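Local coordinates for protein glutamine synthetase (Streptomyces coelicolor, PDB 4BAX) that belongs to the glutamine synthetase family of enzymes, pairing a small beta-grasp domain with a larger catalytic domain, in an assembly of ten chains, at residues A[183-188]-A[195-200]; A[252-257]-A[328-333]; A[273-276]-A[280-283]. All coordinates share one frame; numbering follows the deposited sequence.

Interaction 1: residues A[183-188]-A[195-200]; sequences FQVGPL and DQLWVA
Strand 180-188 of the catalytic domain is followed at once by helix 190-210, and this beta-alpha unit folds back on itself, bringing Phe183, Val185 and Leu188 against Gln196, Leu197 and Ala200. The axes of the two short segments approach to 9.1 Å and run nearly antiparallel, at 150°, a worked case of how a sheet strand is lined by the helix that succeeds it. Phe183 and Val185 both direct their side chains at the helix, while Gln184 between them faces the other way, as strand alternation demands. On the helix, Leu197 and Ala200 stand three residues apart and share the Phe183 ring: CE1 of Phe183 lies 3.8 Å from Leu197 CD1 and 3.9 Å from Ala200 CB, both methyls approaching obliquely. The phenyl reaches them with its CG set between the backbone N and the carbonyl carbon (chi1 68°), and Val185 CG2 sits at the ring edge, in its plane. That same CG2 comes within 4.3 Å of Leu197 CD1. Beyond Gly186 and the cis peptide before Pro187 the chain turns a corner, yet Leu188 again points toward the helix and crosses Gln196 at about a right angle. Its CD1 touches the carboxamide, 3.5 Å from Gln196 OE1 and 3.8 Å from Gln196 NE2. The amide is a polar group in a buried place; its oxygen accepts a hydrogen bond from Gly168 N, and NE2 has a weak one to Glu192 OE2. Strand 110-121 adjoins through Gln115 and Tyr117, which touch Phe183, and the His158 ring also meets that phenyl. The whole is characteristic of alpha/beta packing, a helix laid along one face of a mixed sheet, here near the centre of the chain.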
loop_
_atom_site.group_PDB
_atom_site.type_symbol
_atom_site.label_atom_id
_atom_site.label_comp_id
_atom_site.label_asym_id
_atom_site.label_seq_id
_atom_site.Cartn_x
_atom_site.Cartn_y
_atom_site.Cartn_z
ATOM N N PHE A 183 32.531 -19.030 1.658
ATOM C CA PHE A 183 33.026 -19.812 2.791
ATOM C C PHE A 183 34.061 -20.821 2.296
ATOM O O PHE A 183 33.972 -21.305 1.170
ATOM C CB PHE A 183 31.884 -20.463 3.601
ATOM C CG PHE A 183 31.142 -21.555 2.857
ATOM C CD1 PHE A 183 31.614 -22.861 2.836
ATOM C CD2 PHE A 183 29.979 -21.270 2.160
ATOM C CE1 PHE A 183 30.929 -23.867 2.138
ATOM C CE2 PHE A 183 29.302 -22.271 1.467
ATOM C CZ PHE A 183 29.781 -23.570 1.465
ATOM N N GLN A 184 35.054 -21.122 3.124
ATOM C CA GLN A 184 36.155 -21.985 2.703
ATOM C C GLN A 184 36.100 -23.311 3.450
ATOM O O GLN A 184 36.079 -23.324 4.688
ATOM C CB GLN A 184 37.497 -21.283 2.938
ATOM C CG GLN A 184 37.641 -19.960 2.181
ATOM C CD GLN A 184 37.638 -18.767 3.123
ATOM O OE1 GLN A 184 38.125 -18.868 4.249
ATOM N NE2 GLN A 184 37.091 -17.631 2.674
ATOM N N VAL A 185 36.103 -24.415 2.702
ATOM C CA VAL A 185 36.093 -25.738 3.294
ATOM C C VAL A 185 37.439 -26.413 3.073
ATOM O O VAL A 185 37.924 -26.512 1.938
ATOM C CB VAL A 185 34.997 -26.623 2.701
ATOM C CG1 VAL A 185 34.891 -27.919 3.509
ATOM C CG2 VAL A 185 33.685 -25.902 2.707
ATOM N N GLY A 186 38.016 -26.919 4.156
ATOM C CA GLY A 186 39.287 -27.607 4.080
ATOM C C GLY A 186 40.256 -27.092 5.134
ATOM O O GLY A 186 39.911 -26.241 5.949
ATOM N N PRO A 187 41.497 -27.580 5.107
ATOM C CA PRO A 187 41.971 -28.586 4.150
ATOM C C PRO A 187 41.534 -30.005 4.538
ATOM O O PRO A 187 41.560 -30.351 5.727
ATOM C CB PRO A 187 43.498 -28.435 4.216
ATOM C CG PRO A 187 43.788 -27.729 5.561
ATOM C CD PRO A 187 42.477 -27.307 6.176
ATOM N N LEU A 188 41.117 -30.796 3.545
ATOM C CA LEU A 188 40.555 -32.124 3.788
ATOM C C LEU A 188 40.877 -33.073 2.647
ATOM O O LEU A 188 41.269 -32.644 1.566
ATOM C CB LEU A 188 39.034 -32.046 3.984
ATOM C CG LEU A 188 38.570 -31.425 5.305
ATOM C CD1 LEU A 188 37.102 -30.958 5.245
ATOM C CD2 LEU A 188 38.798 -32.455 6.425
ATOM N N ASP A 195 32.064 -34.381 0.552
ATOM C CA ASP A 195 30.913 -34.713 1.371
ATOM C C ASP A 195 30.509 -33.515 2.217
ATOM O O ASP A 195 29.316 -33.186 2.288
ATOM C CB ASP A 195 31.210 -35.914 2.274
ATOM C CG ASP A 195 31.249 -37.231 1.500
ATOM O OD1 ASP A 195 30.691 -37.289 0.379
ATOM O OD2 ASP A 195 31.845 -38.215 2.001
ATOM N N GLN A 196 31.489 -32.845 2.837
ATOM C CA GLN A 196 31.189 -31.718 3.734
ATOM C C GLN A 196 30.616 -30.508 2.978
ATOM O O GLN A 196 29.656 -29.884 3.434
ATOM C CB GLN A 196 32.434 -31.310 4.552
ATOM C CG GLN A 196 32.963 -32.368 5.536
ATOM C CD GLN A 196 33.886 -31.801 6.631
ATOM O OE1 GLN A 196 34.018 -30.586 6.779
ATOM N NE2 GLN A 196 34.500 -32.693 7.424
ATOM N N LEU A 197 31.151 -30.253 1.783
ATOM C CA LEU A 197 30.704 -29.152 0.930
ATOM C C LEU A 197 29.239 -29.312 0.485
ATOM O O LEU A 197 28.464 -28.322 0.458
ATOM C CB LEU A 197 31.626 -29.014 -0.291
ATOM C CG LEU A 197 31.235 -27.914 -1.292
ATOM C CD1 LEU A 197 31.074 -26.562 -0.588
ATOM C CD2 LEU A 197 32.245 -27.782 -2.433
ATOM N N TRP A 198 28.863 -30.550 0.142
ATOM C CA TRP A 198 27.483 -30.825 -0.251
ATOM C C TRP A 198 26.538 -30.570 0.907
ATOM O O TRP A 198 25.473 -29.951 0.752
ATOM C CB TRP A 198 27.320 -32.267 -0.757
ATOM C CG TRP A 198 27.533 -32.383 -2.230
ATOM C CD1 TRP A 198 28.462 -33.169 -2.885
ATOM C CD2 TRP A 198 26.857 -31.643 -3.240
ATOM N NE1 TRP A 198 28.366 -32.984 -4.250
ATOM C CE2 TRP A 198 27.392 -32.048 -4.494
ATOM C CE3 TRP A 198 25.833 -30.685 -3.218
ATOM C CZ2 TRP A 198 26.929 -31.520 -5.709
ATOM C CZ3 TRP A 198 25.380 -30.159 -4.427
ATOM C CH2 TRP A 198 25.925 -30.583 -5.651
ATOM N N VAL A 199 26.977 -30.994 2.082
ATOM C CA VAL A 199 26.198 -30.807 3.277
ATOM C C VAL A 199 26.150 -29.316 3.629
ATOM O O VAL A 199 25.105 -28.763 3.997
ATOM C CB VAL A 199 26.744 -31.651 4.430
ATOM C CG1 VAL A 199 26.040 -31.273 5.717
ATOM C CG2 VAL A 199 26.566 -33.142 4.128
ATOM N N ALA A 200 27.295 -28.661 3.472
ATOM C CA ALA A 200 27.364 -27.240 3.726
ATOM C C ALA A 200 26.466 -26.442 2.742
ATOM O O ALA A 200 25.826 -25.454 3.139
ATOM C CB ALA A 200 28.827 -26.748 3.695
#

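Interaction 2: residues A[252-257]-A[328-333]; sequences ESLGEG and RLLVDT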
loop_
_atom_site.group_PDB
_atom_site.type_symbol
_atom_site.label_atom_id
_atom_site.label_comp_id
_atom_site.label_asym_id
_atom_site.label_seq_id
_atom_site.Cartn_x
_atom_site.Cartn_y
_atom_site.Cartn_z
ATOM N N GLU A 252 52.068 -27.853 -14.503
ATOM C CA GLU A 252 52.261 -28.171 -15.911
ATOM C C GLU A 252 51.309 -29.272 -16.424
ATOM O O GLU A 252 50.815 -29.199 -17.557
ATOM C CB GLU A 252 53.729 -28.517 -16.216
ATOM C CG GLU A 252 54.729 -27.437 -15.848
ATOM C CD GLU A 252 55.393 -26.835 -17.053
ATOM O OE1 GLU A 252 56.067 -27.608 -17.765
ATOM O OE2 GLU A 252 55.256 -25.608 -17.287
ATOM N N SER A 253 51.012 -30.247 -15.562
ATOM C CA SER A 253 50.156 -31.378 -15.927
ATOM C C SER A 253 48.779 -30.906 -16.380
ATOM O O SER A 253 48.173 -31.523 -17.255
ATOM C CB SER A 253 50.001 -32.350 -14.749
ATOM O OG SER A 253 49.074 -31.861 -13.801
ATOM N N LEU A 254 48.305 -29.807 -15.792
ATOM C CA LEU A 254 46.993 -29.240 -16.110
ATOM C C LEU A 254 46.955 -28.590 -17.497
ATOM O O LEU A 254 45.866 -28.348 -18.062
ATOM C CB LEU A 254 46.541 -28.258 -15.015
ATOM C CG LEU A 254 46.265 -28.895 -13.650
ATOM C CD1 LEU A 254 46.285 -27.892 -12.493
ATOM C CD2 LEU A 254 44.912 -29.619 -13.723
ATOM N N GLY A 255 48.133 -28.282 -18.033
ATOM C CA GLY A 255 48.196 -27.658 -19.340
ATOM C C GLY A 255 48.409 -28.602 -20.504
ATOM O O GLY A 255 48.389 -28.172 -21.672
ATOM N N GLU A 256 48.603 -29.885 -20.202
ATOM C CA GLU A 256 48.940 -30.860 -21.237
ATOM C C GLU A 256 47.731 -31.460 -21.963
ATOM O O GLU A 256 46.658 -31.625 -21.380
ATOM C CB GLU A 256 49.789 -31.992 -20.630
ATOM C CG GLU A 256 51.228 -31.551 -20.313
ATOM C CD GLU A 256 52.040 -32.608 -19.572
ATOM O OE1 GLU A 256 51.511 -33.719 -19.356
ATOM O OE2 GLU A 256 53.207 -32.326 -19.205
ATOM N N GLY A 257 47.914 -31.725 -23.256
ATOM C CA GLY A 257 46.950 -32.481 -24.038
ATOM C C GLY A 257 45.551 -31.915 -24.039
ATOM O O GLY A 257 45.334 -30.741 -24.347
ATOM N N ARG A 328 38.011 -35.345 -8.373
ATOM C CA ARG A 328 38.411 -36.554 -9.114
ATOM C C ARG A 328 39.383 -36.205 -10.243
ATOM O O ARG A 328 40.434 -36.852 -10.400
ATOM C CB ARG A 328 37.184 -37.277 -9.684
ATOM C CG ARG A 328 37.454 -38.720 -10.148
ATOM C CD ARG A 328 37.087 -38.984 -11.608
ATOM N NE ARG A 328 35.773 -38.449 -11.925
ATOM C CZ ARG A 328 35.368 -38.131 -13.149
ATOM N NH1 ARG A 328 36.175 -38.314 -14.184
ATOM N NH2 ARG A 328 34.144 -37.640 -13.339
ATOM N N LEU A 329 39.032 -35.154 -10.991
ATOM C CA LEU A 329 39.776 -34.709 -12.155
ATOM C C LEU A 329 41.178 -34.217 -11.797
ATOM O O LEU A 329 42.156 -34.522 -12.497
ATOM C CB LEU A 329 39.003 -33.597 -12.865
ATOM C CG LEU A 329 37.741 -34.006 -13.617
ATOM C CD1 LEU A 329 37.057 -32.789 -14.217
ATOM C CD2 LEU A 329 38.109 -35.011 -14.696
ATOM N N LEU A 330 41.265 -33.439 -10.720
ATOM C CA LEU A 330 42.551 -32.922 -10.272
ATOM C C LEU A 330 43.457 -34.061 -9.815
ATOM O O LEU A 330 44.646 -34.066 -10.124
ATOM C CB LEU A 330 42.365 -31.897 -9.158
ATOM C CG LEU A 330 41.978 -30.532 -9.720
ATOM C CD1 LEU A 330 41.519 -29.576 -8.609
ATOM C CD2 LEU A 330 43.154 -29.951 -10.528
ATOM N N VAL A 331 42.898 -35.019 -9.086
ATOM C CA VAL A 331 43.675 -36.179 -8.662
ATOM C C VAL A 331 44.121 -37.011 -9.862
ATOM O O VAL A 331 45.287 -37.392 -9.958
ATOM C CB VAL A 331 42.878 -37.058 -7.709
ATOM C CG1 VAL A 331 43.488 -38.433 -7.605
ATOM C CG2 VAL A 331 42.791 -36.390 -6.344
ATOM N N ASP A 332 43.218 -37.252 -10.805
ATOM C CA ASP A 332 43.575 -38.083 -11.943
ATOM C C ASP A 332 44.709 -37.413 -12.694
ATOM O O ASP A 332 45.762 -38.008 -12.907
ATOM C CB ASP A 332 42.385 -38.277 -12.890
ATOM C CG ASP A 332 42.584 -39.457 -13.845
ATOM O OD1 ASP A 332 43.731 -39.732 -14.235
ATOM O OD2 ASP A 332 41.595 -40.138 -14.184
ATOM N N THR A 333 44.513 -36.156 -13.047
ATOM C CA THR A 333 45.503 -35.488 -13.862
ATOM C C THR A 333 46.833 -35.274 -13.144
ATOM O O THR A 333 47.871 -35.781 -13.578
ATOM C CB THR A 333 44.942 -34.143 -14.407
ATOM O OG1 THR A 333 43.805 -34.391 -15.252
ATOM C CG2 THR A 333 46.015 -33.342 -15.154
#
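Ser253 and Leu254 meet Leu330 and Thr333 with no ring, side-chain amide or carboxylate at the junction, so there are no side-chain faces or edges to assign, and the planar element that does take part is the peptide carbonyl of Ser253. Its O lies 3.5 Å from Thr333 CG2. The same methyl is 3.7 Å from Ser253 OG, so this one group meets both the carbonyl and the hydroxyl of Ser253. Thr333 presents this methyl because CG2 stands opposite the backbone N, leaving OG1 on the N side (chi1 -62°). The hydroxyl is thereby engaged with His263 NE2, while the methyl faces Ser253. Alongside, Leu254 CD2 touches Leu330 CD2 at 3.7 Å, the two leucines running obliquely to one another, and Leu254 CD2 is also 4.1 Å from Thr333 CG2. A single branch of Leu254 thus bridges residues about one helical turn apart. The chain bends here: a type I beta turn runs from Ser253 to Glu256, closed weakly by Glu256 N to Ser253 O, and Leu254 is its second residue. Helix 259-264 lies against the apolar patch, its His263 touching both leucines. Ser253 OG, for its part, is hydrogen-bonded to the carbonyl of Ala250 in its own helix. The chemistry therefore implies a division of labour: the two hydroxyls, of Ser253 and Thr333, are bonded to Ala250 and His263, and between the segments the contact is one of van der Waals packing, centred on methyl groups and weakly directional.

Interaction 3: residues A[273-276]-A[280-283]; sequences DRLT and ETAP
Leu275 sits at the centre of an inverse gamma turn (phi -91°, psi 90°), which follows the short helix 271-274 with a weak Thr276 N to Arg274 O bond, while the peptide before Thr281 is cis. The two irregular segments lie beside each other, with Thr276 and Pro283 at 4.6 Å between their CA atoms. Leu275 is the main side chain of the contact. Its CB lies 3.4 Å from the carbonyl O of Ala282, and its CD2 lies 3.5 Å from Thr281 N. The leucine and the threonine lie side by side and point the same way, CD2 of Leu275 being 3.7 Å from Thr281 OG1. That hydroxyl is weakly hydrogen-bonded to Arg315 O. The backbone of Leu275 is hydrogen-bonded to that of Trp284, the residue next after Pro283. Arg274 O and Glu280 O come near each other, but as two acceptors they form no hydrogen bond. The side chain of Arg274 is extended as far as CD and then bends, returning its guanidinium beside its neighbour; NE is satisfied by Asn318 OD1. One face of that guanidinium is met by Leu275 CD2, 3.8 Å above the plane and offset toward the rim.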
loop_
_atom_site.group_PDB
_atom_site.type_symbol
_atom_site.label_atom_id
_atom_site.label_comp_id
_atom_site.label_asym_id
_atom_site.label_seq_id
_atom_site.Cartn_x
_atom_site.Cartn_y
_atom_site.Cartn_z
ATOM N N ASP A 273 30.240 -18.065 -19.608
ATOM C CA ASP A 273 29.634 -16.817 -19.125
ATOM C C ASP A 273 30.422 -16.117 -17.989
ATOM O O ASP A 273 30.381 -14.884 -17.843
ATOM C CB ASP A 273 28.158 -17.034 -18.763
ATOM C CG ASP A 273 27.326 -17.534 -19.968
ATOM O OD1 ASP A 273 27.586 -17.097 -21.116
ATOM O OD2 ASP A 273 26.422 -18.383 -19.777
ATOM N N ARG A 274 31.077 -16.920 -17.150
ATOM C CA ARG A 274 31.902 -16.392 -16.073
ATOM C C ARG A 274 33.356 -16.209 -16.512
ATOM O O ARG A 274 33.956 -15.183 -16.234
ATOM C CB ARG A 274 31.819 -17.259 -14.818
ATOM C CG ARG A 274 32.797 -16.849 -13.714
ATOM C CD ARG A 274 32.639 -17.741 -12.502
ATOM N NE ARG A 274 33.485 -18.911 -12.664
ATOM C CZ ARG A 274 34.685 -19.082 -12.108
ATOM N NH1 ARG A 274 35.198 -18.170 -11.294
ATOM N NH2 ARG A 274 35.363 -20.195 -12.349
ATOM N N LEU A 275 33.923 -17.196 -17.205
ATOM C CA LEU A 275 35.340 -17.117 -17.602
ATOM C C LEU A 275 35.474 -16.465 -18.967
ATOM O O LEU A 275 35.483 -17.122 -20.015
ATOM C CB LEU A 275 36.044 -18.481 -17.583
ATOM C CG LEU A 275 36.240 -19.167 -16.228
ATOM C CD1 LEU A 275 36.978 -20.495 -16.411
ATOM C CD2 LEU A 275 36.989 -18.267 -15.246
ATOM N N THR A 276 35.608 -15.152 -18.918
ATOM C CA THR A 276 35.724 -14.320 -20.096
ATOM C C THR A 276 37.165 -13.843 -20.002
ATOM O O THR A 276 37.800 -13.990 -18.946
ATOM C CB THR A 276 34.778 -13.103 -19.999
ATOM O OG1 THR A 276 35.016 -12.396 -18.775
ATOM C CG2 THR A 276 33.320 -13.543 -20.030
ATOM N N GLU A 280 38.233 -11.648 -14.075
ATOM C CA GLU A 280 38.494 -12.979 -13.554
ATOM C C GLU A 280 37.681 -14.078 -14.236
ATOM O O GLU A 280 36.470 -13.963 -14.462
ATOM C CB GLU A 280 38.269 -12.996 -12.034
ATOM C CG GLU A 280 38.998 -11.887 -11.308
ATOM C CD GLU A 280 40.460 -12.202 -11.157
ATOM O OE1 GLU A 280 40.832 -13.353 -11.472
ATOM O OE2 GLU A 280 41.228 -11.314 -10.728
ATOM N N THR A 281 38.396 -15.142 -14.583
ATOM C CA THR A 281 39.844 -15.208 -14.331
ATOM C C THR A 281 40.540 -15.086 -15.687
ATOM O O THR A 281 40.895 -13.985 -16.130
ATOM C CB THR A 281 40.258 -16.532 -13.621
ATOM O OG1 THR A 281 39.247 -16.936 -12.690
ATOM C CG2 THR A 281 41.539 -16.347 -12.860
ATOM N N ALA A 282 40.707 -16.233 -16.342
ATOM C CA ALA A 282 41.355 -16.332 -17.640
ATOM C C ALA A 282 40.216 -16.807 -18.525
ATOM O O ALA A 282 39.179 -17.228 -18.000
ATOM C CB ALA A 282 42.459 -17.382 -17.583
ATOM N N PRO A 283 40.381 -16.748 -19.858
ATOM C CA PRO A 283 39.257 -17.230 -20.666
ATOM C C PRO A 283 39.133 -18.726 -20.462
ATOM O O PRO A 283 40.142 -19.385 -20.224
ATOM C CB PRO A 283 39.687 -16.903 -22.099
ATOM C CG PRO A 283 41.168 -16.771 -22.033
ATOM C CD PRO A 283 41.467 -16.200 -20.686
#

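Interaction 1 closes before interaction 2 opens, and interaction 3 is nested inside the 70-residue connection that interaction 2 closes. Their centres lie about 22 Å apart (1 and 2), about 24 Å apart (1 and 3) and about 19 Å apart (2 and 3), with nearest atoms about 9, 13 and 11 Å apart. Indirect ties exist: Pro323, at the start of the helix that carries 328-333, touches Leu197, and the adjacent residues Arg315 and Arg316 contact 280-283 and Leu254 respectively. Interaction 1 is the most central, its centre about 7 Å from that of the chain. A bound sodium ion lies about 13 Å from the Phe183 side chain, too far for that residue to ligate it.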